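Glycosyltransferase (Streptomyces viridochromogenes, PDB 2IUY) is a GT-B glycosyltransferase of the retaining family GT4, involved in avilamycin A biosynthesis, which binds UDP and probably transfers a sugar from a nucleotide-sugar donor. Local coordinates at residues F164-G169 / R190-G195; G176-A181 / F203-R208; A194-E199 / I217-G222; V235-Q240 / T256-A261. One frame throughout, in Å; residues are numbered along the deposited sequence.

Contact 1: F164-G169 / R190-G195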
loop_
_atom_site.group_PDB
_atom_site.type_symbol
_atom_site.label_atom_id
_atom_site.label_comp_id
_atom_site.label_asym_id
_atom_site.label_seq_id
_atom_site.Cartn_x
_atom_site.Cartn_y
_atom_site.Cartn_z
ATOM N N PHE A 164 -15.913 -3.327 -16.377
ATOM C CA PHE A 164 -16.047 -2.395 -15.243
ATOM C C PHE A 164 -14.697 -1.716 -14.920
ATOM O O PHE A 164 -13.638 -2.342 -15.089
ATOM C CB PHE A 164 -16.677 -3.088 -14.023
ATOM C CG PHE A 164 -15.771 -4.128 -13.329
ATOM C CD1 PHE A 164 -14.808 -3.740 -12.370
ATOM C CD2 PHE A 164 -15.900 -5.488 -13.624
ATOM C CE1 PHE A 164 -14.003 -4.677 -11.740
ATOM C CE2 PHE A 164 -15.082 -6.425 -13.011
ATOM C CZ PHE A 164 -14.123 -6.022 -12.075
ATOM N N LEU A 165 -14.748 -0.447 -14.488
ATOM C CA LEU A 165 -13.582 0.234 -13.848
ATOM C C LEU A 165 -13.611 -0.087 -12.340
ATOM O O LEU A 165 -14.622 -0.591 -11.852
ATOM C CB LEU A 165 -13.579 1.729 -14.113
ATOM C CG LEU A 165 -13.648 2.155 -15.601
ATOM C CD1 LEU A 165 -13.551 3.704 -15.814
ATOM C CD2 LEU A 165 -12.595 1.428 -16.438
ATOM N N LEU A 166 -12.514 0.108 -11.627
ATOM C CA LEU A 166 -12.456 -0.408 -10.260
ATOM C C LEU A 166 -11.839 0.609 -9.335
ATOM O O LEU A 166 -10.751 1.110 -9.615
ATOM C CB LEU A 166 -11.657 -1.709 -10.155
ATOM C CG LEU A 166 -11.432 -2.248 -8.729
ATOM C CD1 LEU A 166 -12.723 -2.770 -8.086
ATOM C CD2 LEU A 166 -10.382 -3.385 -8.740
ATOM N N PHE A 167 -12.548 0.907 -8.236
ATOM C CA PHE A 167 -11.978 1.719 -7.203
ATOM C C PHE A 167 -11.820 0.808 -5.985
ATOM O O PHE A 167 -12.770 0.161 -5.583
ATOM C CB PHE A 167 -12.873 2.942 -6.900
ATOM C CG PHE A 167 -12.440 3.715 -5.702
ATOM C CD1 PHE A 167 -11.669 4.879 -5.843
ATOM C CD2 PHE A 167 -12.799 3.283 -4.403
ATOM C CE1 PHE A 167 -11.243 5.602 -4.683
ATOM C CE2 PHE A 167 -12.382 3.994 -3.267
ATOM C CZ PHE A 167 -11.602 5.166 -3.431
HETATM N N MSE A 168 -10.619 0.764 -5.416
HETATM C CA MSE A 168 -10.355 -0.127 -4.312
HETATM C C MSE A 168 -9.627 0.592 -3.188
HETATM O O MSE A 168 -8.415 0.873 -3.279
HETATM C CB MSE A 168 -9.586 -1.386 -4.785
HETATM C CG MSE A 168 -9.360 -2.328 -3.625
HETATM SE SE MSE A 168 -8.637 -3.996 -4.178
HETATM C CE MSE A 168 -10.299 -4.813 -4.788
ATOM N N GLY A 169 -10.375 0.931 -2.147
ATOM C CA GLY A 169 -9.846 1.580 -0.963
ATOM C C GLY A 169 -11.001 2.092 -0.099
ATOM O O GLY A 169 -12.169 1.787 -0.352
ATOM N N ARG A 190 -19.169 1.368 -15.868
ATOM C CA ARG A 190 -19.454 1.033 -14.487
ATOM C C ARG A 190 -18.178 1.183 -13.630
ATOM O O ARG A 190 -17.069 1.030 -14.114
ATOM C CB ARG A 190 -20.061 -0.368 -14.415
ATOM C CG ARG A 190 -21.323 -0.484 -15.273
ATOM C CD ARG A 190 -22.409 0.572 -14.853
ATOM N NE ARG A 190 -23.327 0.860 -15.964
ATOM C CZ ARG A 190 -23.327 1.973 -16.712
ATOM N NH1 ARG A 190 -22.476 2.964 -16.472
ATOM N NH2 ARG A 190 -24.205 2.106 -17.708
ATOM N N LEU A 191 -18.377 1.584 -12.386
ATOM C CA LEU A 191 -17.360 1.660 -11.382
ATOM C C LEU A 191 -17.801 0.809 -10.184
ATOM O O LEU A 191 -18.757 1.152 -9.465
ATOM C CB LEU A 191 -17.136 3.105 -10.939
ATOM C CG LEU A 191 -16.102 3.280 -9.813
ATOM C CD1 LEU A 191 -14.699 3.075 -10.341
ATOM C CD2 LEU A 191 -16.252 4.666 -9.172
ATOM N N VAL A 192 -17.072 -0.293 -9.982
ATOM C CA VAL A 192 -17.125 -1.026 -8.730
ATOM C C VAL A 192 -16.365 -0.278 -7.627
ATOM O O VAL A 192 -15.190 0.087 -7.787
ATOM C CB VAL A 192 -16.594 -2.458 -8.930
ATOM C CG1 VAL A 192 -16.564 -3.208 -7.626
ATOM C CG2 VAL A 192 -17.488 -3.175 -9.919
ATOM N N LEU A 193 -17.081 0.013 -6.548
ATOM C CA LEU A 193 -16.519 0.636 -5.382
ATOM C C LEU A 193 -16.296 -0.438 -4.348
ATOM O O LEU A 193 -17.233 -0.815 -3.609
ATOM C CB LEU A 193 -17.456 1.690 -4.804
ATOM C CG LEU A 193 -17.523 3.095 -5.359
ATOM C CD1 LEU A 193 -18.643 3.784 -4.589
ATOM C CD2 LEU A 193 -16.250 3.792 -5.052
ATOM N N ALA A 194 -15.060 -0.937 -4.328
ATOM C CA ALA A 194 -14.656 -2.014 -3.447
ATOM C C ALA A 194 -13.777 -1.539 -2.266
ATOM O O ALA A 194 -12.550 -1.404 -2.378
ATOM C CB ALA A 194 -13.946 -3.088 -4.234
ATOM N N GLY A 195 -14.406 -1.349 -1.123
ATOM C CA GLY A 195 -13.715 -1.014 0.108
ATOM C C GLY A 195 -14.739 -0.502 1.102
ATOM O O GLY A 195 -15.930 -0.365 0.748
#
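The Phe164 ring meets Val192 and the Phe167 ring meets Leu193, each obliquely. Phe164 CD1 lies 3.7 Å from Val192 CG2; its CG sits between the backbone N and carbonyl carbon (chi1 70°), which swings the ring to that methyl, and Leu228 of helix 222-231 also packs on it. Phe167 CD2 touches Leu193 CD2 at 3.5 Å, and Ala177 and Ala180 of helix 177-187 are small enough to let that ring sit close against their helix. On the face of Leu166, Val192 and Ala194, Leu166 CD1 bridges Val192 CG1 (3.9 Å) and Ala194 CB (4.1 Å), and selenomethionine Met168 reaches Ala194 CB through CE. On the face of Phe167, Leu191 and Leu193, Leu191 CD1 fits against Phe167 CB.

A parallel ladder joins the strands 165-168 and 191-194. Its straightest bond, Phe167 N to Val192 O, is 2.8 Å with 173° at the hydrogen, and the donor lies nearly along the C=O axis. At the end of the ladder Gly169 N reaches Ala194 O only weakly. Because the ladder satisfies backbone polar atoms, both faces can carry aliphatic and aromatic groups, which suits two inner strands of a Rossmann-like sheet with helices on both faces.

Contact 2: G176-A181 / F203-R208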
loop_
_atom_site.group_PDB
_atom_site.type_symbol
_atom_site.label_atom_id
_atom_site.label_comp_id
_atom_site.label_asym_id
_atom_site.label_seq_id
_atom_site.Cartn_x
_atom_site.Cartn_y
_atom_site.Cartn_z
ATOM N N GLY A 176 -10.732 10.089 -3.291
ATOM C CA GLY A 176 -11.248 10.479 -4.596
ATOM C C GLY A 176 -12.249 9.477 -5.168
ATOM O O GLY A 176 -12.320 9.317 -6.385
ATOM N N ALA A 177 -13.032 8.832 -4.313
ATOM C CA ALA A 177 -14.100 7.917 -4.771
ATOM C C ALA A 177 -15.082 8.643 -5.697
ATOM O O ALA A 177 -15.528 8.095 -6.725
ATOM C CB ALA A 177 -14.842 7.265 -3.571
ATOM N N LEU A 178 -15.418 9.867 -5.316
ATOM C CA LEU A 178 -16.378 10.688 -6.060
ATOM C C LEU A 178 -15.851 11.043 -7.427
ATOM O O LEU A 178 -16.528 10.899 -8.444
ATOM C CB LEU A 178 -16.725 11.968 -5.273
ATOM C CG LEU A 178 -17.636 12.933 -6.084
ATOM C CD1 LEU A 178 -19.065 12.369 -6.106
ATOM C CD2 LEU A 178 -17.641 14.283 -5.477
ATOM N N GLU A 179 -14.613 11.483 -7.455
ATOM C CA GLU A 179 -13.924 11.769 -8.720
ATOM C C GLU A 179 -13.728 10.557 -9.626
ATOM O O GLU A 179 -13.768 10.677 -10.836
ATOM C CB GLU A 179 -12.589 12.454 -8.420
ATOM C CG GLU A 179 -12.761 13.878 -7.819
ATOM C CD GLU A 179 -13.056 13.910 -6.311
ATOM O OE1 GLU A 179 -13.006 12.863 -5.600
ATOM O OE2 GLU A 179 -13.342 15.012 -5.807
ATOM N N ALA A 180 -13.492 9.401 -9.044
ATOM C CA ALA A 180 -13.459 8.147 -9.779
ATOM C C ALA A 180 -14.854 7.835 -10.366
ATOM O O ALA A 180 -14.979 7.341 -11.516
ATOM C CB ALA A 180 -13.000 7.035 -8.859
ATOM N N ALA A 181 -15.912 8.110 -9.602
ATOM C CA ALA A 181 -17.286 7.929 -10.162
ATOM C C ALA A 181 -17.459 8.845 -11.385
ATOM O O ALA A 181 -17.902 8.383 -12.457
ATOM C CB ALA A 181 -18.379 8.195 -9.095
ATOM N N PHE A 203 -20.694 8.892 0.895
ATOM C CA PHE A 203 -21.280 7.768 0.149
ATOM C C PHE A 203 -22.601 8.181 -0.503
ATOM O O PHE A 203 -22.800 7.921 -1.686
ATOM C CB PHE A 203 -21.520 6.579 1.072
ATOM C CG PHE A 203 -22.132 5.365 0.385
ATOM C CD1 PHE A 203 -21.330 4.407 -0.222
ATOM C CD2 PHE A 203 -23.506 5.165 0.391
ATOM C CE1 PHE A 203 -21.907 3.282 -0.821
ATOM C CE2 PHE A 203 -24.086 4.043 -0.206
ATOM C CZ PHE A 203 -23.283 3.100 -0.796
ATOM N N ASP A 204 -23.471 8.850 0.263
ATOM C CA ASP A 204 -24.769 9.326 -0.246
ATOM C C ASP A 204 -24.688 10.328 -1.411
ATOM O O ASP A 204 -25.524 10.306 -2.326
ATOM C CB ASP A 204 -25.660 9.843 0.888
ATOM C CG ASP A 204 -26.226 8.708 1.744
ATOM O OD1 ASP A 204 -25.979 7.510 1.432
ATOM O OD2 ASP A 204 -26.882 9.014 2.757
ATOM N N GLU A 205 -23.673 11.188 -1.372
ATOM C CA GLU A 205 -23.433 12.162 -2.434
ATOM C C GLU A 205 -23.014 11.478 -3.760
ATOM O O GLU A 205 -23.435 11.873 -4.886
ATOM C CB GLU A 205 -22.332 13.164 -1.993
ATOM C CG GLU A 205 -22.051 14.308 -3.024
ATOM C CD GLU A 205 -20.743 15.100 -2.727
ATOM O OE1 GLU A 205 -19.946 14.707 -1.805
ATOM O OE2 GLU A 205 -20.522 16.131 -3.426
ATOM N N ILE A 206 -22.147 10.478 -3.626
ATOM C CA ILE A 206 -21.719 9.681 -4.766
ATOM C C ILE A 206 -22.924 8.937 -5.384
ATOM O O ILE A 206 -23.059 8.855 -6.593
ATOM C CB ILE A 206 -20.626 8.654 -4.326
ATOM C CG1 ILE A 206 -19.345 9.381 -3.844
ATOM C CG2 ILE A 206 -20.326 7.643 -5.455
ATOM C CD1 ILE A 206 -18.393 8.507 -3.008
ATOM N N THR A 207 -23.796 8.399 -4.535
ATOM C CA THR A 207 -24.919 7.616 -5.065
ATOM C C THR A 207 -25.945 8.564 -5.724
ATOM O O THR A 207 -26.449 8.280 -6.797
ATOM C CB THR A 207 -25.519 6.638 -4.003
ATOM O OG1 THR A 207 -25.835 7.350 -2.813
ATOM C CG2 THR A 207 -24.507 5.588 -3.601
ATOM N N ARG A 208 -26.161 9.723 -5.109
ATOM C CA ARG A 208 -26.966 10.795 -5.692
ATOM C C ARG A 208 -26.473 11.252 -7.069
ATOM O O ARG A 208 -27.234 11.323 -8.029
ATOM C CB ARG A 208 -27.028 11.983 -4.713
ATOM C CG ARG A 208 -27.827 13.161 -5.222
ATOM C CD ARG A 208 -27.910 14.333 -4.221
ATOM N NE ARG A 208 -26.668 15.110 -4.073
ATOM C CZ ARG A 208 -26.220 16.045 -4.915
ATOM N NH1 ARG A 208 -26.879 16.344 -6.035
ATOM N NH2 ARG A 208 -25.088 16.675 -4.639
#
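Apolar packing is the main tie between Ile206 and the helix that starts at Ala177, and both branches of the isoleucine take part, the longer one through CG1 and CD1, the shorter through CG2. CD1 of Ile206 meets Ala177 CB at 3.8 Å, CG1 lies equally far from Leu178 CD1, and CG2 approaches Ala181 CB at 4.2 Å. With its CG1 beside the backbone N (chi1 -64°), Ile206 sends the longer branch toward the start of the facing helix and the methyl toward the next turn. Alanines at 177 and 181, one turn apart, leave room for this branched residue, whereas Leu178 slides past it in the opposite direction.

A second kind of contact is between an aliphatic tip and a charged one. Glu205, extended beyond CG, crosses Leu178 at about a right angle and brings OE2 to 4.0 Å from CD2; the carboxylate is occupied by a salt bridge to Arg209.

A hydrogen bond to a residue just before 203-208 also links the helices: Leu178 N, in the first turn after the N-cap Gly176, is bonded to Tyr202 OH.

The segments 177-181 and 203-208 run nearly parallel, 8° apart with axes 9.9 Å from each other, as neighbouring crossover helices do. They lie side by side on the sheet, where Ala181 and Ile206 both touch Val214 of strand 214-216 and Ala177 rests on Leu193 of strand 191-194.

Contact 3: A194-E199 / I217-G222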
loop_
_atom_site.group_PDB
_atom_site.type_symbol
_atom_site.label_atom_id
_atom_site.label_comp_id
_atom_site.label_asym_id
_atom_site.label_seq_id
_atom_site.Cartn_x
_atom_site.Cartn_y
_atom_site.Cartn_z
ATOM N N ALA A 194 -15.060 -0.937 -4.328
ATOM C CA ALA A 194 -14.656 -2.014 -3.447
ATOM C C ALA A 194 -13.777 -1.539 -2.266
ATOM O O ALA A 194 -12.550 -1.404 -2.378
ATOM C CB ALA A 194 -13.946 -3.088 -4.234
ATOM N N GLY A 195 -14.406 -1.349 -1.123
ATOM C CA GLY A 195 -13.715 -1.014 0.108
ATOM C C GLY A 195 -14.739 -0.502 1.102
ATOM O O GLY A 195 -15.930 -0.365 0.748
ATOM N N PRO A 196 -14.285 -0.220 2.349
ATOM C CA PRO A 196 -15.187 0.255 3.371
ATOM C C PRO A 196 -15.719 1.661 3.061
ATOM O O PRO A 196 -14.956 2.578 2.784
ATOM C CB PRO A 196 -14.343 0.226 4.650
ATOM C CG PRO A 196 -12.949 0.299 4.210
ATOM C CD PRO A 196 -12.896 -0.343 2.843
ATOM N N ALA A 197 -17.039 1.791 3.094
ATOM C CA ALA A 197 -17.722 3.062 2.829
ATOM C C ALA A 197 -18.383 3.431 4.141
ATOM O O ALA A 197 -19.566 3.163 4.341
ATOM C CB ALA A 197 -18.785 2.900 1.729
ATOM N N TRP A 198 -17.604 4.015 5.033
ATOM C CA TRP A 198 -18.064 4.301 6.385
ATOM C C TRP A 198 -18.545 5.759 6.569
ATOM O O TRP A 198 -19.050 6.097 7.647
ATOM C CB TRP A 198 -16.917 4.035 7.371
ATOM C CG TRP A 198 -16.477 2.568 7.471
ATOM C CD1 TRP A 198 -17.053 1.490 6.851
ATOM C CD2 TRP A 198 -15.424 2.047 8.296
ATOM N NE1 TRP A 198 -16.407 0.335 7.227
ATOM C CE2 TRP A 198 -15.400 0.644 8.107
ATOM C CE3 TRP A 198 -14.486 2.633 9.163
ATOM C CZ2 TRP A 198 -14.459 -0.197 8.740
ATOM C CZ3 TRP A 198 -13.556 1.790 9.825
ATOM C CH2 TRP A 198 -13.556 0.388 9.599
ATOM N N GLU A 199 -18.355 6.607 5.550
ATOM C CA GLU A 199 -18.711 8.035 5.614
ATOM C C GLU A 199 -19.998 8.237 4.846
ATOM O O GLU A 199 -19.959 8.347 3.626
ATOM C CB GLU A 199 -17.584 8.892 5.055
ATOM C CG GLU A 199 -16.347 8.699 5.917
ATOM C CD GLU A 199 -15.099 9.420 5.446
ATOM O OE1 GLU A 199 -15.162 10.584 4.979
ATOM O OE2 GLU A 199 -14.031 8.793 5.596
ATOM N N ILE A 217 -19.786 -2.272 -3.276
ATOM C CA ILE A 217 -19.857 -3.666 -2.831
ATOM C C ILE A 217 -19.347 -3.848 -1.410
ATOM O O ILE A 217 -19.482 -4.904 -0.818
ATOM C CB ILE A 217 -19.180 -4.623 -3.854
ATOM C CG1 ILE A 217 -17.723 -4.240 -4.122
ATOM C CG2 ILE A 217 -19.892 -4.559 -5.193
ATOM C CD1 ILE A 217 -16.891 -5.442 -4.528
ATOM N N GLY A 218 -18.805 -2.772 -0.849
ATOM C CA GLY A 218 -18.289 -2.784 0.499
ATOM C C GLY A 218 -16.904 -3.413 0.548
ATOM O O GLY A 218 -16.290 -3.683 -0.496
ATOM N N GLU A 219 -16.424 -3.637 1.776
ATOM C CA GLU A 219 -15.076 -4.143 2.016
ATOM C C GLU A 219 -14.913 -5.470 1.278
ATOM O O GLU A 219 -15.806 -6.309 1.292
ATOM C CB GLU A 219 -14.834 -4.298 3.526
ATOM C CG GLU A 219 -13.369 -4.544 3.957
ATOM C CD GLU A 219 -13.215 -4.677 5.457
ATOM O OE1 GLU A 219 -14.004 -4.063 6.234
ATOM O OE2 GLU A 219 -12.287 -5.387 5.867
ATOM N N VAL A 220 -13.787 -5.632 0.605
ATOM C CA VAL A 220 -13.467 -6.892 -0.055
ATOM C C VAL A 220 -12.149 -7.453 0.491
ATOM O O VAL A 220 -11.388 -6.743 1.185
ATOM C CB VAL A 220 -13.354 -6.767 -1.605
ATOM C CG1 VAL A 220 -14.679 -6.370 -2.222
ATOM C CG2 VAL A 220 -12.248 -5.776 -1.990
ATOM N N GLY A 221 -11.886 -8.714 0.172
ATOM C CA GLY A 221 -10.688 -9.368 0.653
ATOM C C GLY A 221 -10.578 -10.747 0.050
ATOM O O GLY A 221 -11.450 -11.179 -0.753
ATOM N N GLY A 222 -9.509 -11.440 0.434
ATOM C CA GLY A 222 -9.329 -12.836 0.033
ATOM C C GLY A 222 -9.298 -12.999 -1.456
ATOM O O GLY A 222 -8.714 -12.175 -2.156
HETATM O O HOH W 1 -18.069 0.277 -1.122
#
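Gly195 O and Gly218 N are joined through one water, which donates to Gly195 O at 2.9 Å and accepts from Gly218 N at 3.1 Å. The water spans two loops that otherwise run very close, for the alpha carbons of Gly195 and Glu219 are just 3.9 Å apart. Gly195 suits its place because a CB there would crowd against Pro196 CD, while Gly218 has a positive phi (80°) that glycine adopts readily.

Apolar groups close the junction at one end. Ala194 CB, a single methyl, is met by Ile217 CD1 at 3.8 Å and by Val220 CG2 at 3.9 Å. Ile217 carries CG1 between its backbone N and carbonyl carbon (chi1 57°), and this turns the branch back onto Ala194. Farther along, the ring of Pro196 lies beside the aliphatic part of Glu219, CD to CG 4.4 Å.

Glu219 does its polar work elsewhere: OE2 accepts from the backbone N of Tyr29, a UDP-binding residue, as Val220 is too. Gly221 N binds a sulfonate oxygen of MES, probably from the crystallisation liquor; its position is consistent with a pocket that receives anionic groups.

The loops follow adjacent parallel strands, 191-194 and 214-216, and lead into helices 200-210 and 222-231. They thus lie at the C-terminal edge of the sheet, where GT-B domains bind nucleotide, with Val220 packed on Met168 of strand 165-168 and on Leu228 of helix 222-231.

Contact 4: V235-Q240 / T256-A261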
loop_
_atom_site.group_PDB
_atom_site.type_symbol
_atom_site.label_atom_id
_atom_site.label_comp_id
_atom_site.label_asym_id
_atom_site.label_seq_id
_atom_site.Cartn_x
_atom_site.Cartn_y
_atom_site.Cartn_z
ATOM N N VAL A 235 -7.975 0.352 -13.040
ATOM C CA VAL A 235 -8.146 0.776 -11.648
ATOM C C VAL A 235 -7.988 2.288 -11.623
ATOM O O VAL A 235 -7.183 2.835 -12.353
ATOM C CB VAL A 235 -7.119 0.047 -10.713
ATOM C CG1 VAL A 235 -6.933 0.798 -9.382
ATOM C CG2 VAL A 235 -7.582 -1.422 -10.478
ATOM N N LEU A 236 -8.777 2.945 -10.794
ATOM C CA LEU A 236 -8.793 4.389 -10.660
ATOM C C LEU A 236 -8.266 4.715 -9.259
ATOM O O LEU A 236 -8.861 4.328 -8.226
ATOM C CB LEU A 236 -10.229 4.910 -10.838
ATOM C CG LEU A 236 -11.030 4.491 -12.086
ATOM C CD1 LEU A 236 -12.383 5.314 -12.187
ATOM C CD2 LEU A 236 -10.225 4.643 -13.399
ATOM N N ALA A 237 -7.119 5.374 -9.231
ATOM C CA ALA A 237 -6.481 5.800 -7.975
ATOM C C ALA A 237 -6.499 7.318 -7.971
ATOM O O ALA A 237 -5.632 7.962 -8.554
ATOM C CB ALA A 237 -5.039 5.268 -7.922
HETATM N N MSE A 238 -7.506 7.895 -7.317
HETATM C CA MSE A 238 -7.890 9.304 -7.570
HETATM C C MSE A 238 -7.744 10.181 -6.357
HETATM O O MSE A 238 -8.557 11.063 -6.145
HETATM C CB MSE A 238 -9.350 9.354 -8.050
HETATM C CG MSE A 238 -9.666 8.452 -9.251
HETATM SE SE MSE A 238 -8.742 8.920 -10.860
HETATM C CE MSE A 238 -9.800 10.544 -11.326
ATOM N N SER A 239 -6.680 9.953 -5.589
ATOM C CA SER A 239 -6.427 10.685 -4.369
ATOM C C SER A 239 -6.449 12.176 -4.693
ATOM O O SER A 239 -5.999 12.586 -5.763
ATOM C CB SER A 239 -5.118 10.240 -3.703
ATOM O OG SER A 239 -5.202 8.884 -3.271
ATOM N N GLN A 240 -7.026 12.960 -3.780
ATOM C CA GLN A 240 -7.283 14.374 -4.006
ATOM C C GLN A 240 -6.482 15.211 -3.028
ATOM O O GLN A 240 -6.237 14.822 -1.888
ATOM C CB GLN A 240 -8.796 14.689 -3.863
ATOM C CG GLN A 240 -9.709 13.963 -4.884
ATOM C CD GLN A 240 -9.493 14.406 -6.334
ATOM O OE1 GLN A 240 -9.593 15.592 -6.659
ATOM N NE2 GLN A 240 -9.249 13.437 -7.225
ATOM N N THR A 256 -0.583 1.493 -2.515
ATOM C CA THR A 256 -0.371 0.080 -2.722
ATOM C C THR A 256 -1.248 -0.449 -3.887
ATOM O O THR A 256 -0.822 -1.303 -4.649
ATOM C CB THR A 256 -0.676 -0.671 -1.382
ATOM O OG1 THR A 256 -0.251 -2.061 -1.477
ATOM C CG2 THR A 256 -2.157 -0.596 -1.064
ATOM N N VAL A 257 -2.454 0.107 -4.059
ATOM C CA VAL A 257 -3.376 -0.389 -5.111
ATOM C C VAL A 257 -2.775 -0.271 -6.512
ATOM O O VAL A 257 -3.137 -1.029 -7.381
ATOM C CB VAL A 257 -4.776 0.335 -5.090
ATOM C CG1 VAL A 257 -4.703 1.755 -5.753
ATOM C CG2 VAL A 257 -5.860 -0.560 -5.720
ATOM N N VAL A 258 -1.844 0.668 -6.709
ATOM C CA VAL A 258 -1.196 0.850 -8.016
ATOM C C VAL A 258 -0.358 -0.393 -8.409
ATOM O O VAL A 258 -0.505 -0.940 -9.525
ATOM C CB VAL A 258 -0.323 2.150 -8.069
ATOM C CG1 VAL A 258 0.476 2.276 -9.432
ATOM C CG2 VAL A 258 -1.172 3.404 -7.904
ATOM N N SER A 259 0.521 -0.823 -7.495
ATOM C CA SER A 259 1.378 -1.987 -7.738
ATOM C C SER A 259 0.552 -3.260 -7.807
ATOM O O SER A 259 0.862 -4.169 -8.590
ATOM C CB SER A 259 2.522 -2.094 -6.686
ATOM O OG SER A 259 1.963 -2.187 -5.387
ATOM N N GLU A 260 -0.510 -3.313 -6.999
ATOM C CA GLU A 260 -1.455 -4.445 -6.960
ATOM C C GLU A 260 -2.225 -4.616 -8.257
ATOM O O GLU A 260 -2.293 -5.718 -8.773
ATOM C CB GLU A 260 -2.414 -4.327 -5.771
ATOM C CG GLU A 260 -1.608 -4.538 -4.495
ATOM C CD GLU A 260 -2.429 -4.693 -3.261
ATOM O OE1 GLU A 260 -3.151 -3.747 -2.923
ATOM O OE2 GLU A 260 -2.325 -5.778 -2.617
ATOM N N ALA A 261 -2.809 -3.533 -8.763
ATOM C CA ALA A 261 -3.486 -3.589 -10.045
ATOM C C ALA A 261 -2.526 -4.051 -11.122
ATOM O O ALA A 261 -2.808 -4.986 -11.832
ATOM C CB ALA A 261 -4.134 -2.196 -10.383
#
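Val235 and Ala261 make the closest approach here, CG2 to CB at 3.5 Å, and the small alanine lets the helix settle near the strand at this point. The other methyl of Val235, CG1, meets Val257 CG2 tip to tip at 4.1 Å. Val257 holds CG1 between its backbone N and carbonyl carbon (chi1 78°), an orientation that sends CG2 to Val235 and CG1 to Ala237, whose CB lies 4.1 Å from CG1. Val258 CG2 reaches the same alanine more distantly. Short, branched or single-methyl groups suit a place where a helix lies over a sheet.

In the next shell, Thr256 O takes Glu260 N and also Ser259 OG, the hydroxyl at 3.0 Å, tying together the first helical turn, which carries Val257. The strand is held by backbone bonds on two sides, Leu236 to Leu166 and both Val235 and Ala237 to Val269.

Farther out, Glu260 forms a salt bridge with Arg225 and a hydrogen bond with Tyr152. Thr256, Val257, Glu260 and Arg225 all bind UDP, and the spacing of Glu252 and Glu260 matches the E-x7-E motif of GT4 enzymes.

Strand 234-237 and helix 256-263 open a beta-alpha-beta unit completed by strand 268-270. Segment 256-261 of the helix runs back against 235-237 at 162°, axes 9.1 Å apart; strand 165-168 flanks the strand in the sheet, and Val257 reaches Met168 there.

All four contacts belong to one parallel sheet and its dressing. Contact 1 is largely buried within the sheet and combines a backbone ladder with apolar faces; contacts 2 and 4 are also buried but join elements mainly through apolar side-chain packing, helix to helix in one and helix to strand in the other. Contact 3, partly buried, lies in loops and relies on glycines, a water and a few methyls. Contacts 1 and 3 share Ala194 and Gly195, and contact 1 borders contact 4 through the paired strands 165-168 and 234-237. Helix 177-187 of contact 2 packs against residues of contacts 1 and 4. UDP-binding residues fall within contacts 3 and 4, which do not touch each other.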